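Local coordinates for protein peptidoglycan glycosyltransferase (Atopobium parvulum, PDB 4OVD) that belongs to the penicillin-binding proteins, joining a dimerisation domain to a larger domain of the penicillin-binding family built round a five-stranded antiparallel sheet, at residues Glu232-Ala237 against Phe546-Lys551; Val296-Thr301 against Val354-Leu359; Arg152-Gly157 against Gly176-Tyr181; Gly494-Glu499 against Leu531-Gln536. One frame throughout, in Å; residues are numbered along the deposited sequence.

Contact 1: residues Glu232-Ala237 against Phe546-Lys551; sequences EEQLTA and FSQFAK
Gln234 reaches from one helix to the other, and its amide oxygen does nearly all the touching. OE1 of Gln234 comes to 3.2 Å from CG of Gln548 and 3.4 Å from CB of Phe549, so it lies against the aliphatic starts of two successive residues. Against the Phe549 ring the same oxygen sits at the edge, near the ring plane, and the amide stands at 77° to that ring. The backbone N of Phe549 is 3.3 Å from OE1 of Gln234, but the angle is too poor for a hydrogen bond. The other end of the amide is anchored: NE2 of Gln234 is hydrogen-bonded to Asp552, one turn further along the second helix. With CG beside the backbone N (chi1 -69°) and the chain extended beyond it, glutamine is long enough to span the gap, where the nearest CA atoms, those of Gln234 and Phe549, are 7.1 Å apart. Beneath this polar arm, both helices lie on the same sheet. Leu235 and Phe549 both pack on Ile250, and Phe549 also meets Ala252 and Val527, which suits large apolar residues. Helices 225-242 and 542-556 thus lie side by side, as the N- and C-terminal helices of the penicillin-binding fold usually do. Chemically this is a tether through NE2 to Asp552, with OE1 adding only van der Waals contact across these two segments.

Contact 2: residues Val296-Thr301 against Val354-Leu359; sequences VFKVIT and VGMAFL
Lys298 lies with its methylenes over the side chain of Met356, which is present as selenomethionine. CD of Lys298 is 3.4 Å from CG of Met356, closer than the usual carbon contact, and CG of Lys298 follows at 3.6 Å from that same atom. Nearer the backbone, CB of Lys298 rests 3.8 Å from SE of Met356. The lysine is extended throughout beyond CG, so four carbons in a row come within reach of the selenoether chain. Met356, in contrast, is bent at chi2 (-54°) and again at chi3, which folds SE back along the lysine and brings it 4.1 Å from CG2 of Thr301. The methyl of Thr301 faces SE, while its hydroxyl is hydrogen-bonded to the carbonyl of Ala409. Lys298 is the lysine of the Ser-x-x-Lys motif of penicillin-binding proteins, at the start of helix 298-307. Its NZ is hydrogen-bonded to OG of Ser351 and OD1 of Asn353, the first and last residues of the Ser-x-Asn motif, which runs into the start of helix 353-364. Lysine suits this place because its methylenes pack on an apolar chain while the amine reaches the polar side chains of Ser351 and Asn353, and the flexible, unbranched side chain of Met356 can mould itself to that stem. The roles thus divide: dispersion contact along the shaft restricts the lysine's path, and hydrogen bonds to Ser351 and Asn353 fix where its amine ends.

Contact 3: residues Arg152-Gly157 against Gly176-Tyr181; sequences RVYPYG and GLEYYY
Arg152 and Glu178 meet in a buried salt bridge, their side chains coming from opposite directions. The grip is side-on, with two nitrogens each taking a different oxygen. NE of Arg152 donates to OE2 of Glu178 at 2.7 Å, close to the guanidinium plane and onto the syn lone pair. NH1 of Arg152 reaches OE1 of Glu178 at 3.0 Å, also from the syn side but 23° out of the carboxylate plane. A weak third bond runs from NH1 to OE2, and the two flat groups are turned 48° apart, so the fork is twisted. Arginine suits the place because its guanidinium can give one edge to the carboxylate and NH2 to the carbonyl of Gly60; OE1 of Glu178 gains a second salt bridge from Arg59. Two arginines round one carboxylate would probably keep it ionised despite its burial. A bend at chi2 (-79°) turns the carboxylate of Glu178 to face the guanidinium. Tyr154 only approaches, its OH 3.6 Å from OE2 of Glu178. The bridge ties strand 151-153, an outermost strand of the six-stranded mixed sheet beside strand 69-74, to helix 176-180, with Ile62 of strand 62-63 and Leu185 of helix 182-185 packing against both charged chains.

Contact 4: residues Gly494-Glu499 against Leu531-Gln536; sequences GQQVVE and LNDTHQ
Gln496 stands at about a right angle to both side chains it meets, Asn532 and Asp533, and its amide spreads across the two. The nitrogen side faces Asn532, with NE2 of Gln496 4.0 Å from CB of Asn532; the oxygen side faces Asp533, with OE1 of Gln496 4.0 Å from CB of Asp533. The amide plane is turned 44° from the carboxylate of Asp533, so the flat groups meet neither stacked nor square. These contacts are loose; OE1 of Gln496 and OD2 of Asp533, also 4.0 Å apart, are both acceptors and make no bond. Gln246 bridges the two side chains: its OE1 takes a weak hydrogen bond from NE2 of Gln496, and its NE2 gives a weak one to OD2 of Asp533. A long, amide-tipped side chain suits this partly buried place because its amide can offer a donor to Gln246 while resting on aliphatic carbons. The two segments leave the same end of the five-stranded antiparallel sheet, from strands 487-495 and 525-532, which flank strand 510-518 on its two sides. The first of these strands carries, a few residues before Gly494, the Lys-Thr-Gly motif of the penicillin-binding fold. Asp533 has left-handed backbone angles (phi 63°) where the chain turns, beyond Asn532. One residue on, Thr534 forms an ST turn, its OG1 accepting from the backbone N of Gln536 at 3.3 Å and also bonded to the carbonyl of Phe242.

In the fold
Contacts 1, 2 and 4 belong to the larger, penicillin-binding part of the chain, and contact 3 to the dimerisation part; the centres of contacts 2 and 3 are 41 Å apart, on opposite sides of the chain's centre. Strand 525-532 leads from contact 4 into helix 542-556 of contact 1, and these two contacts have centres 19 Å apart. Contact 2 holds the Ser-x-x-Lys lysine and abuts the Ser-x-Asn motif, while the Lys-Thr-Gly motif lies close before contact 4; their nearest atoms are about 7 Å apart, consistent with both lying beside the active-site cleft expected in this family. A bound calcium ion lies about 6 Å from the Lys298 side chain.

Contact 1: residues Glu232-Ala237 against Phe546-Lys551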
loop_
_atom_site.group_PDB
_atom_site.type_symbol
_atom_site.label_atom_id
_atom_site.label_comp_id
_atom_site.label_asym_id
_atom_site.label_seq_id
_atom_site.Cartn_x
_atom_site.Cartn_y
_atom_site.Cartn_z
ATOM N N GLU A 232 0.028 13.131 -6.711
ATOM C CA GLU A 232 0.262 12.922 -8.132
ATOM C C GLU A 232 1.433 13.678 -8.661
ATOM O O GLU A 232 2.239 13.154 -9.418
ATOM C CB GLU A 232 -1.005 13.261 -8.916
ATOM C CG GLU A 232 -2.139 12.300 -8.552
ATOM C CD GLU A 232 -3.409 12.499 -9.363
ATOM O OE1 GLU A 232 -3.405 13.418 -10.223
ATOM O OE2 GLU A 232 -4.389 11.715 -9.152
ATOM N N GLU A 233 1.563 14.928 -8.261
ATOM C CA GLU A 233 2.650 15.704 -8.777
ATOM C C GLU A 233 3.977 15.277 -8.202
ATOM O O GLU A 233 4.986 15.205 -8.929
ATOM C CB GLU A 233 2.353 17.202 -8.636
ATOM C CG GLU A 233 2.269 17.772 -7.224
ATOM C CD GLU A 233 1.575 19.148 -7.172
ATOM O OE1 GLU A 233 0.793 19.469 -8.092
ATOM O OE2 GLU A 233 1.753 19.888 -6.188
ATOM N N GLN A 234 3.995 14.937 -6.911
ATOM C CA GLN A 234 5.218 14.451 -6.279
ATOM C C GLN A 234 5.652 13.091 -6.814
ATOM O O GLN A 234 6.824 12.874 -7.093
ATOM C CB GLN A 234 5.109 14.508 -4.756
ATOM C CG GLN A 234 5.095 15.973 -4.316
ATOM C CD GLN A 234 5.012 16.192 -2.839
ATOM O OE1 GLN A 234 5.742 15.580 -2.086
ATOM N NE2 GLN A 234 4.131 17.114 -2.416
ATOM N N LEU A 235 4.702 12.192 -7.032
ATOM C CA LEU A 235 5.075 10.912 -7.607
ATOM C C LEU A 235 5.606 11.163 -9.034
ATOM O O LEU A 235 6.642 10.649 -9.420
ATOM C CB LEU A 235 3.880 9.960 -7.595
ATOM C CG LEU A 235 4.114 8.669 -8.373
ATOM C CD1 LEU A 235 5.314 7.918 -7.846
ATOM C CD2 LEU A 235 2.902 7.792 -8.345
ATOM N N THR A 236 4.938 11.994 -9.813
ATOM C CA THR A 236 5.439 12.255 -11.199
ATOM C C THR A 236 6.863 12.809 -11.194
ATOM O O THR A 236 7.746 12.307 -11.929
ATOM C CB THR A 236 4.492 13.192 -11.975
ATOM O OG1 THR A 236 3.179 12.627 -11.975
ATOM C CG2 THR A 236 4.962 13.432 -13.404
ATOM N N ALA A 237 7.115 13.775 -10.306
ATOM C CA ALA A 237 8.471 14.392 -10.198
ATOM C C ALA A 237 9.512 13.383 -9.735
ATOM O O ALA A 237 10.656 13.408 -10.206
ATOM C CB ALA A 237 8.478 15.648 -9.293
ATOM N N PHE A 546 9.163 10.463 0.596
ATOM C CA PHE A 546 8.282 10.364 1.778
ATOM C C PHE A 546 8.381 11.602 2.684
ATOM O O PHE A 546 7.348 12.115 3.173
ATOM C CB PHE A 546 8.628 9.119 2.599
ATOM C CG PHE A 546 7.973 9.072 3.974
ATOM C CD1 PHE A 546 8.455 9.845 5.005
ATOM C CD2 PHE A 546 6.907 8.200 4.242
ATOM C CE1 PHE A 546 7.884 9.789 6.263
ATOM C CE2 PHE A 546 6.344 8.117 5.508
ATOM C CZ PHE A 546 6.838 8.901 6.529
ATOM N N SER A 547 9.601 12.054 2.964
ATOM C CA SER A 547 9.761 13.190 3.867
ATOM C C SER A 547 8.977 14.396 3.410
ATOM O O SER A 547 8.353 15.041 4.229
ATOM C CB SER A 547 11.233 13.595 4.154
ATOM O OG SER A 547 11.956 13.870 2.970
ATOM N N GLN A 548 9.008 14.686 2.116
ATOM C CA GLN A 548 8.268 15.803 1.560
ATOM C C GLN A 548 6.760 15.528 1.463
ATOM O O GLN A 548 5.939 16.336 1.894
ATOM C CB GLN A 548 8.837 16.202 0.196
ATOM C CG GLN A 548 8.006 17.268 -0.542
ATOM C CD GLN A 548 7.793 18.621 0.185
ATOM O OE1 GLN A 548 6.983 19.455 -0.272
ATOM N NE2 GLN A 548 8.514 18.857 1.275
ATOM N N PHE A 549 6.355 14.364 0.969
ATOM C CA PHE A 549 4.965 14.153 0.860
ATOM C C PHE A 549 4.251 13.904 2.223
ATOM O O PHE A 549 3.129 14.364 2.475
ATOM C CB PHE A 549 4.676 13.028 -0.140
ATOM C CG PHE A 549 3.249 12.728 -0.243
ATOM C CD1 PHE A 549 2.410 13.570 -0.937
ATOM C CD2 PHE A 549 2.723 11.599 0.365
ATOM C CE1 PHE A 549 1.057 13.320 -1.012
ATOM C CE2 PHE A 549 1.381 11.349 0.313
ATOM C CZ PHE A 549 0.543 12.205 -0.388
ATOM N N ALA A 550 4.880 13.185 3.104
ATOM C CA ALA A 550 4.234 12.902 4.390
ATOM C C ALA A 550 4.064 14.189 5.216
ATOM O O ALA A 550 3.084 14.328 5.937
ATOM C CB ALA A 550 4.995 11.860 5.160
ATOM N N LYS A 551 4.994 15.117 5.034
ATOM C CA LYS A 551 4.991 16.445 5.681
ATOM C C LYS A 551 3.762 17.169 5.187
ATOM O O LYS A 551 2.921 17.601 5.997
ATOM C CB LYS A 551 6.289 17.175 5.291
ATOM C CG LYS A 551 6.395 18.647 5.585
ATOM C CD LYS A 551 6.226 18.916 7.049
ATOM C CE LYS A 551 6.522 20.392 7.306
ATOM N NZ LYS A 551 6.173 20.764 8.696
#

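Contact 2: residues Val296-Thr301 against Val354-Leu359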
loop_
_atom_site.group_PDB
_atom_site.type_symbol
_atom_site.label_atom_id
_atom_site.label_comp_id
_atom_site.label_asym_id
_atom_site.label_seq_id
_atom_site.Cartn_x
_atom_site.Cartn_y
_atom_site.Cartn_z
ATOM N N VAL A 296 11.241 -4.303 2.845
ATOM C CA VAL A 296 10.145 -3.700 3.583
ATOM C C VAL A 296 9.349 -4.845 4.325
ATOM O O VAL A 296 8.624 -4.636 5.340
ATOM C CB VAL A 296 9.394 -2.838 2.523
ATOM C CG1 VAL A 296 8.386 -3.637 1.732
ATOM C CG2 VAL A 296 8.803 -1.609 3.084
ATOM N N PHE A 297 9.532 -6.082 3.900
ATOM C CA PHE A 297 8.837 -7.186 4.514
ATOM C C PHE A 297 9.445 -7.541 5.919
ATOM O O PHE A 297 8.819 -8.271 6.699
ATOM C CB PHE A 297 9.002 -8.396 3.633
ATOM C CG PHE A 297 7.940 -9.448 3.818
ATOM C CD1 PHE A 297 6.671 -9.221 3.321
ATOM C CD2 PHE A 297 8.195 -10.631 4.536
ATOM C CE1 PHE A 297 5.681 -10.173 3.486
ATOM C CE2 PHE A 297 7.205 -11.531 4.743
ATOM C CZ PHE A 297 5.955 -11.338 4.167
ATOM N N LYS A 298 10.658 -7.055 6.230
ATOM C CA LYS A 298 11.321 -7.471 7.461
ATOM C C LYS A 298 10.562 -7.078 8.728
ATOM O O LYS A 298 10.799 -7.626 9.762
ATOM C CB LYS A 298 12.722 -6.947 7.510
ATOM C CG LYS A 298 13.550 -7.481 6.378
ATOM C CD LYS A 298 14.948 -6.942 6.433
ATOM C CE LYS A 298 15.692 -7.319 5.164
ATOM N NZ LYS A 298 17.054 -6.822 5.171
ATOM N N VAL A 299 9.663 -6.124 8.635
ATOM C CA VAL A 299 8.824 -5.715 9.766
ATOM C C VAL A 299 7.836 -6.843 10.119
ATOM O O VAL A 299 7.486 -7.052 11.286
ATOM C CB VAL A 299 8.115 -4.433 9.355
ATOM C CG1 VAL A 299 6.956 -4.151 10.288
ATOM C CG2 VAL A 299 9.143 -3.291 9.353
ATOM N N ILE A 300 7.408 -7.582 9.093
ATOM C CA ILE A 300 6.525 -8.740 9.276
ATOM C C ILE A 300 7.297 -9.868 9.946
ATOM O O ILE A 300 6.881 -10.442 10.918
ATOM C CB ILE A 300 5.918 -9.140 7.901
ATOM C CG1 ILE A 300 4.973 -7.999 7.525
ATOM C CG2 ILE A 300 5.096 -10.372 7.988
ATOM C CD1 ILE A 300 4.649 -7.867 6.090
ATOM N N THR A 301 8.461 -10.188 9.419
ATOM C CA THR A 301 9.283 -11.226 9.995
ATOM C C THR A 301 9.613 -10.941 11.450
ATOM O O THR A 301 9.565 -11.853 12.305
ATOM C CB THR A 301 10.568 -11.328 9.212
ATOM O OG1 THR A 301 10.205 -11.567 7.833
ATOM C CG2 THR A 301 11.506 -12.386 9.860
ATOM N N VAL A 354 20.970 -11.409 5.920
ATOM C CA VAL A 354 21.508 -12.551 6.615
ATOM C C VAL A 354 20.891 -12.738 8.002
ATOM O O VAL A 354 20.516 -13.830 8.383
ATOM C CB VAL A 354 23.028 -12.477 6.748
ATOM C CG1 VAL A 354 23.541 -13.695 7.519
ATOM C CG2 VAL A 354 23.681 -12.516 5.366
ATOM N N GLY A 355 20.742 -11.646 8.722
ATOM C CA GLY A 355 20.183 -11.693 10.083
ATOM C C GLY A 355 18.739 -12.175 10.013
ATOM O O GLY A 355 18.325 -12.987 10.858
HETATM N N MSE A 356 17.953 -11.649 9.053
HETATM C CA MSE A 356 16.562 -12.090 8.900
HETATM C C MSE A 356 16.444 -13.568 8.611
HETATM O O MSE A 356 15.650 -14.331 9.233
HETATM C CB MSE A 356 15.920 -11.321 7.776
HETATM C CG MSE A 356 15.567 -9.890 8.043
HETATM SE SE MSE A 356 14.463 -9.587 9.616
HETATM C CE MSE A 356 15.724 -8.881 10.824
ATOM N N ALA A 357 17.297 -14.045 7.733
ATOM C CA ALA A 357 17.223 -15.494 7.383
ATOM C C ALA A 357 17.650 -16.307 8.593
ATOM O O ALA A 357 17.197 -17.421 8.783
ATOM C CB ALA A 357 18.139 -15.811 6.233
ATOM N N PHE A 358 18.612 -15.809 9.345
ATOM C CA PHE A 358 19.043 -16.489 10.535
ATOM C C PHE A 358 17.876 -16.570 11.521
ATOM O O PHE A 358 17.551 -17.655 12.083
ATOM C CB PHE A 358 20.203 -15.743 11.175
ATOM C CG PHE A 358 20.552 -16.244 12.527
ATOM C CD1 PHE A 358 19.922 -15.711 13.649
ATOM C CD2 PHE A 358 21.551 -17.194 12.706
ATOM C CE1 PHE A 358 20.226 -16.166 14.923
ATOM C CE2 PHE A 358 21.865 -17.635 13.988
ATOM C CZ PHE A 358 21.170 -17.134 15.099
ATOM N N LEU A 359 17.185 -15.449 11.678
ATOM C CA LEU A 359 16.078 -15.430 12.652
ATOM C C LEU A 359 15.022 -16.423 12.273
ATOM O O LEU A 359 14.571 -17.221 13.089
ATOM C CB LEU A 359 15.476 -14.045 12.772
ATOM C CG LEU A 359 16.329 -12.954 13.432
ATOM C CD1 LEU A 359 15.522 -11.683 13.403
ATOM C CD2 LEU A 359 16.679 -13.348 14.863
#

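Contact 3: residues Arg152-Gly157 against Gly176-Tyr181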
loop_
_atom_site.group_PDB
_atom_site.type_symbol
_atom_site.label_atom_id
_atom_site.label_comp_id
_atom_site.label_asym_id
_atom_site.label_seq_id
_atom_site.Cartn_x
_atom_site.Cartn_y
_atom_site.Cartn_z
ATOM N N ARG A 152 -20.784 12.476 -16.893
ATOM C CA ARG A 152 -20.099 12.882 -15.711
ATOM C C ARG A 152 -19.227 14.053 -16.019
ATOM O O ARG A 152 -18.647 14.151 -17.095
ATOM C CB ARG A 152 -19.101 11.832 -15.220
ATOM C CG ARG A 152 -19.670 10.687 -14.468
ATOM C CD ARG A 152 -20.335 11.150 -13.210
ATOM N NE ARG A 152 -20.197 10.133 -12.208
ATOM C CZ ARG A 152 -20.918 10.059 -11.112
ATOM N NH1 ARG A 152 -20.678 9.073 -10.267
ATOM N NH2 ARG A 152 -21.920 10.916 -10.891
ATOM N N VAL A 153 -19.082 14.890 -15.019
ATOM C CA VAL A 153 -18.226 16.018 -15.082
ATOM C C VAL A 153 -17.330 15.847 -13.854
ATOM O O VAL A 153 -17.844 15.496 -12.761
ATOM C CB VAL A 153 -18.995 17.335 -14.930
ATOM C CG1 VAL A 153 -18.025 18.498 -15.048
ATOM C CG2 VAL A 153 -20.093 17.458 -15.980
ATOM N N TYR A 154 -16.038 16.014 -14.094
ATOM C CA TYR A 154 -14.984 15.903 -13.106
ATOM C C TYR A 154 -14.384 17.260 -12.961
ATOM O O TYR A 154 -13.597 17.702 -13.773
ATOM C CB TYR A 154 -13.918 14.930 -13.549
ATOM C CG TYR A 154 -14.448 13.579 -13.810
ATOM C CD1 TYR A 154 -14.704 12.719 -12.783
ATOM C CD2 TYR A 154 -14.700 13.166 -15.079
ATOM C CE1 TYR A 154 -15.209 11.483 -13.020
ATOM C CE2 TYR A 154 -15.194 11.934 -15.324
ATOM C CZ TYR A 154 -15.441 11.104 -14.284
ATOM O OH TYR A 154 -15.935 9.878 -14.519
ATOM N N PRO A 155 -14.860 17.944 -11.836
ATOM C CA PRO A 155 -14.386 19.319 -11.737
ATOM C C PRO A 155 -12.912 19.549 -11.536
ATOM O O PRO A 155 -12.475 20.649 -11.824
ATOM C CB PRO A 155 -15.084 19.836 -10.494
ATOM C CG PRO A 155 -16.333 19.101 -10.445
ATOM C CD PRO A 155 -15.859 17.746 -10.678
ATOM N N TYR A 156 -12.166 18.595 -11.005
ATOM C CA TYR A 156 -10.777 18.857 -10.719
ATOM C C TYR A 156 -9.954 18.329 -11.824
ATOM O O TYR A 156 -8.767 18.222 -11.724
ATOM C CB TYR A 156 -10.356 18.238 -9.420
ATOM C CG TYR A 156 -10.980 18.886 -8.232
ATOM C CD1 TYR A 156 -10.367 19.930 -7.585
ATOM C CD2 TYR A 156 -12.177 18.455 -7.758
ATOM C CE1 TYR A 156 -10.946 20.523 -6.499
ATOM C CE2 TYR A 156 -12.755 19.035 -6.672
ATOM C CZ TYR A 156 -12.138 20.076 -6.054
ATOM O OH TYR A 156 -12.739 20.639 -4.975
ATOM N N GLY A 157 -10.619 18.017 -12.906
ATOM C CA GLY A 157 -9.979 17.485 -14.098
ATOM C C GLY A 157 -9.407 16.111 -13.879
ATOM O O GLY A 157 -10.103 15.239 -13.377
ATOM N N GLY A 176 -11.956 2.020 -11.902
ATOM C CA GLY A 176 -11.958 2.682 -10.609
ATOM C C GLY A 176 -13.204 2.471 -9.787
ATOM O O GLY A 176 -13.836 1.410 -9.824
ATOM N N LEU A 177 -13.544 3.477 -9.021
ATOM C CA LEU A 177 -14.716 3.445 -8.104
ATOM C C LEU A 177 -16.062 3.529 -8.862
ATOM O O LEU A 177 -17.070 2.898 -8.451
ATOM C CB LEU A 177 -14.596 4.526 -7.041
ATOM C CG LEU A 177 -13.465 4.382 -6.026
ATOM C CD1 LEU A 177 -13.548 5.520 -5.046
ATOM C CD2 LEU A 177 -13.614 3.086 -5.277
ATOM N N GLU A 178 -16.035 4.179 -10.016
ATOM C CA GLU A 178 -17.224 4.233 -10.878
ATOM C C GLU A 178 -17.671 2.823 -11.206
ATOM O O GLU A 178 -18.866 2.536 -11.230
ATOM C CB GLU A 178 -16.914 5.031 -12.124
ATOM C CG GLU A 178 -16.741 6.504 -11.878
ATOM C CD GLU A 178 -18.042 7.325 -11.724
ATOM O OE1 GLU A 178 -19.117 6.772 -11.447
ATOM O OE2 GLU A 178 -17.976 8.568 -11.909
ATOM N N TYR A 179 -16.693 1.942 -11.454
ATOM C CA TYR A 179 -16.953 0.551 -11.735
ATOM C C TYR A 179 -17.234 -0.231 -10.459
ATOM O O TYR A 179 -18.207 -0.978 -10.350
ATOM C CB TYR A 179 -15.782 -0.150 -12.496
ATOM C CG TYR A 179 -16.015 -1.650 -12.673
ATOM C CD1 TYR A 179 -16.917 -2.137 -13.623
ATOM C CD2 TYR A 179 -15.407 -2.545 -11.865
ATOM C CE1 TYR A 179 -17.182 -3.509 -13.756
ATOM C CE2 TYR A 179 -15.648 -3.901 -11.974
ATOM C CZ TYR A 179 -16.536 -4.375 -12.924
ATOM O OH TYR A 179 -16.713 -5.738 -13.034
ATOM N N TYR A 180 -16.377 -0.071 -9.485
ATOM C CA TYR A 180 -16.495 -0.870 -8.243
ATOM C C TYR A 180 -17.871 -0.682 -7.580
ATOM O O TYR A 180 -18.500 -1.659 -7.162
ATOM C CB TYR A 180 -15.369 -0.550 -7.252
ATOM C CG TYR A 180 -15.250 -1.547 -6.172
ATOM C CD1 TYR A 180 -14.534 -2.678 -6.392
ATOM C CD2 TYR A 180 -15.897 -1.400 -4.968
ATOM C CE1 TYR A 180 -14.419 -3.660 -5.473
ATOM C CE2 TYR A 180 -15.816 -2.399 -4.017
ATOM C CZ TYR A 180 -15.048 -3.512 -4.292
ATOM O OH TYR A 180 -14.868 -4.544 -3.468
ATOM N N TYR A 181 -18.344 0.538 -7.544
ATOM C CA TYR A 181 -19.627 0.845 -6.932
ATOM C C TYR A 181 -20.694 1.226 -7.987
ATOM O O TYR A 181 -21.615 2.033 -7.731
ATOM C CB TYR A 181 -19.474 1.997 -5.924
ATOM C CG TYR A 181 -18.668 1.624 -4.674
ATOM C CD1 TYR A 181 -19.203 0.748 -3.733
ATOM C CD2 TYR A 181 -17.382 2.141 -4.444
ATOM C CE1 TYR A 181 -18.503 0.424 -2.579
ATOM C CE2 TYR A 181 -16.678 1.836 -3.279
ATOM C CZ TYR A 181 -17.241 0.946 -2.363
ATOM O OH TYR A 181 -16.610 0.616 -1.183
#

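Contact 4: residues Gly494-Glu499 against Leu531-Gln536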
loop_
_atom_site.group_PDB
_atom_site.type_symbol
_atom_site.label_atom_id
_atom_site.label_comp_id
_atom_site.label_asym_id
_atom_site.label_seq_id
_atom_site.Cartn_x
_atom_site.Cartn_y
_atom_site.Cartn_z
ATOM N N GLY A 494 13.002 -4.051 -3.462
ATOM C CA GLY A 494 12.248 -5.159 -3.969
ATOM C C GLY A 494 12.535 -5.414 -5.461
ATOM O O GLY A 494 13.480 -4.882 -6.014
ATOM N N GLN A 495 11.794 -6.313 -6.094
ATOM C CA GLN A 495 12.063 -6.572 -7.485
ATOM C C GLN A 495 10.834 -6.739 -8.333
ATOM O O GLN A 495 9.767 -7.182 -7.888
ATOM C CB GLN A 495 12.801 -7.882 -7.625
ATOM C CG GLN A 495 14.124 -8.050 -6.937
ATOM C CD GLN A 495 15.278 -7.544 -7.737
ATOM O OE1 GLN A 495 15.235 -7.411 -8.980
ATOM N NE2 GLN A 495 16.330 -7.246 -7.035
ATOM N N GLN A 496 11.001 -6.409 -9.594
ATOM C CA GLN A 496 9.983 -6.656 -10.570
ATOM C C GLN A 496 9.925 -8.177 -10.848
ATOM O O GLN A 496 10.900 -8.917 -10.736
ATOM C CB GLN A 496 10.283 -5.914 -11.859
ATOM C CG GLN A 496 10.106 -4.440 -11.590
ATOM C CD GLN A 496 9.781 -3.683 -12.821
ATOM O OE1 GLN A 496 10.466 -3.811 -13.857
ATOM N NE2 GLN A 496 8.701 -2.901 -12.739
ATOM N N VAL A 497 8.764 -8.643 -11.207
ATOM C CA VAL A 497 8.591 -10.092 -11.461
ATOM C C VAL A 497 7.740 -10.345 -12.666
ATOM O O VAL A 497 7.097 -9.431 -13.161
ATOM C CB VAL A 497 7.887 -10.757 -10.251
ATOM C CG1 VAL A 497 8.684 -10.503 -8.972
ATOM C CG2 VAL A 497 6.450 -10.312 -10.080
ATOM N N VAL A 498 7.752 -11.583 -13.164
ATOM C CA VAL A 498 6.886 -11.993 -14.244
ATOM C C VAL A 498 5.524 -12.024 -13.544
ATOM O O VAL A 498 5.341 -12.786 -12.562
ATOM C CB VAL A 498 7.274 -13.372 -14.741
ATOM C CG1 VAL A 498 6.264 -13.884 -15.746
ATOM C CG2 VAL A 498 8.697 -13.314 -15.289
ATOM N N GLU A 499 4.578 -11.226 -14.040
ATOM C CA GLU A 499 3.304 -11.037 -13.362
ATOM C C GLU A 499 2.474 -12.292 -13.044
ATOM O O GLU A 499 1.954 -12.415 -11.956
ATOM C CB GLU A 499 2.450 -9.992 -14.085
ATOM C CG GLU A 499 1.951 -10.369 -15.450
ATOM C CD GLU A 499 1.116 -9.265 -16.091
ATOM O OE1 GLU A 499 0.174 -8.757 -15.419
ATOM O OE2 GLU A 499 1.397 -8.934 -17.277
ATOM N N LEU A 531 9.116 3.249 -6.068
ATOM C CA LEU A 531 9.662 3.651 -7.333
ATOM C C LEU A 531 10.118 2.374 -7.970
ATOM O O LEU A 531 11.022 1.711 -7.433
ATOM C CB LEU A 531 10.843 4.571 -7.137
ATOM C CG LEU A 531 10.372 5.920 -6.555
ATOM C CD1 LEU A 531 11.523 6.797 -6.043
ATOM C CD2 LEU A 531 9.509 6.687 -7.556
ATOM N N ASN A 532 9.552 2.103 -9.144
ATOM C CA ASN A 532 9.777 0.851 -9.857
ATOM C C ASN A 532 10.740 1.004 -11.011
ATOM O O ASN A 532 10.651 1.937 -11.840
ATOM C CB ASN A 532 8.476 0.266 -10.352
ATOM C CG ASN A 532 7.411 0.153 -9.277
ATOM O OD1 ASN A 532 7.662 0.141 -8.064
ATOM N ND2 ASN A 532 6.176 0.103 -9.728
ATOM N N ASP A 533 11.722 0.114 -10.961
ATOM C CA ASP A 533 12.832 0.016 -11.896
ATOM C C ASP A 533 13.716 1.250 -11.869
ATOM O O ASP A 533 13.919 1.963 -12.866
ATOM C CB ASP A 533 12.370 -0.389 -13.311
ATOM C CG ASP A 533 13.517 -0.936 -14.174
ATOM O OD1 ASP A 533 14.681 -1.026 -13.700
ATOM O OD2 ASP A 533 13.260 -1.284 -15.336
ATOM N N THR A 534 14.268 1.466 -10.684
ATOM C CA THR A 534 15.214 2.526 -10.436
ATOM C C THR A 534 16.537 1.920 -9.921
ATOM O O THR A 534 16.570 0.883 -9.315
ATOM C CB THR A 534 14.692 3.619 -9.469
ATOM O OG1 THR A 534 15.718 4.595 -9.343
ATOM C CG2 THR A 534 14.437 3.079 -8.065
ATOM N N HIS A 535 17.624 2.612 -10.108
ATOM C CA HIS A 535 18.920 2.122 -9.659
ATOM C C HIS A 535 19.331 2.779 -8.408
ATOM O O HIS A 535 20.337 2.421 -7.825
ATOM C CB HIS A 535 19.986 2.298 -10.755
ATOM C CG HIS A 535 19.905 1.229 -11.796
ATOM N ND1 HIS A 535 19.283 1.412 -13.016
ATOM C CD2 HIS A 535 20.254 -0.080 -11.744
ATOM C CE1 HIS A 535 19.325 0.284 -13.703
ATOM N NE2 HIS A 535 19.913 -0.636 -12.956
ATOM N N GLN A 536 18.570 3.774 -8.014
ATOM C CA GLN A 536 18.851 4.437 -6.773
ATOM C C GLN A 536 18.214 3.757 -5.593
ATOM O O GLN A 536 17.073 3.308 -5.678
ATOM C CB GLN A 536 18.413 5.861 -6.824
ATOM C CG GLN A 536 19.280 6.638 -7.789
ATOM C CD GLN A 536 19.213 8.091 -7.457
ATOM O OE1 GLN A 536 19.576 8.513 -6.344
ATOM N NE2 GLN A 536 18.730 8.865 -8.390
#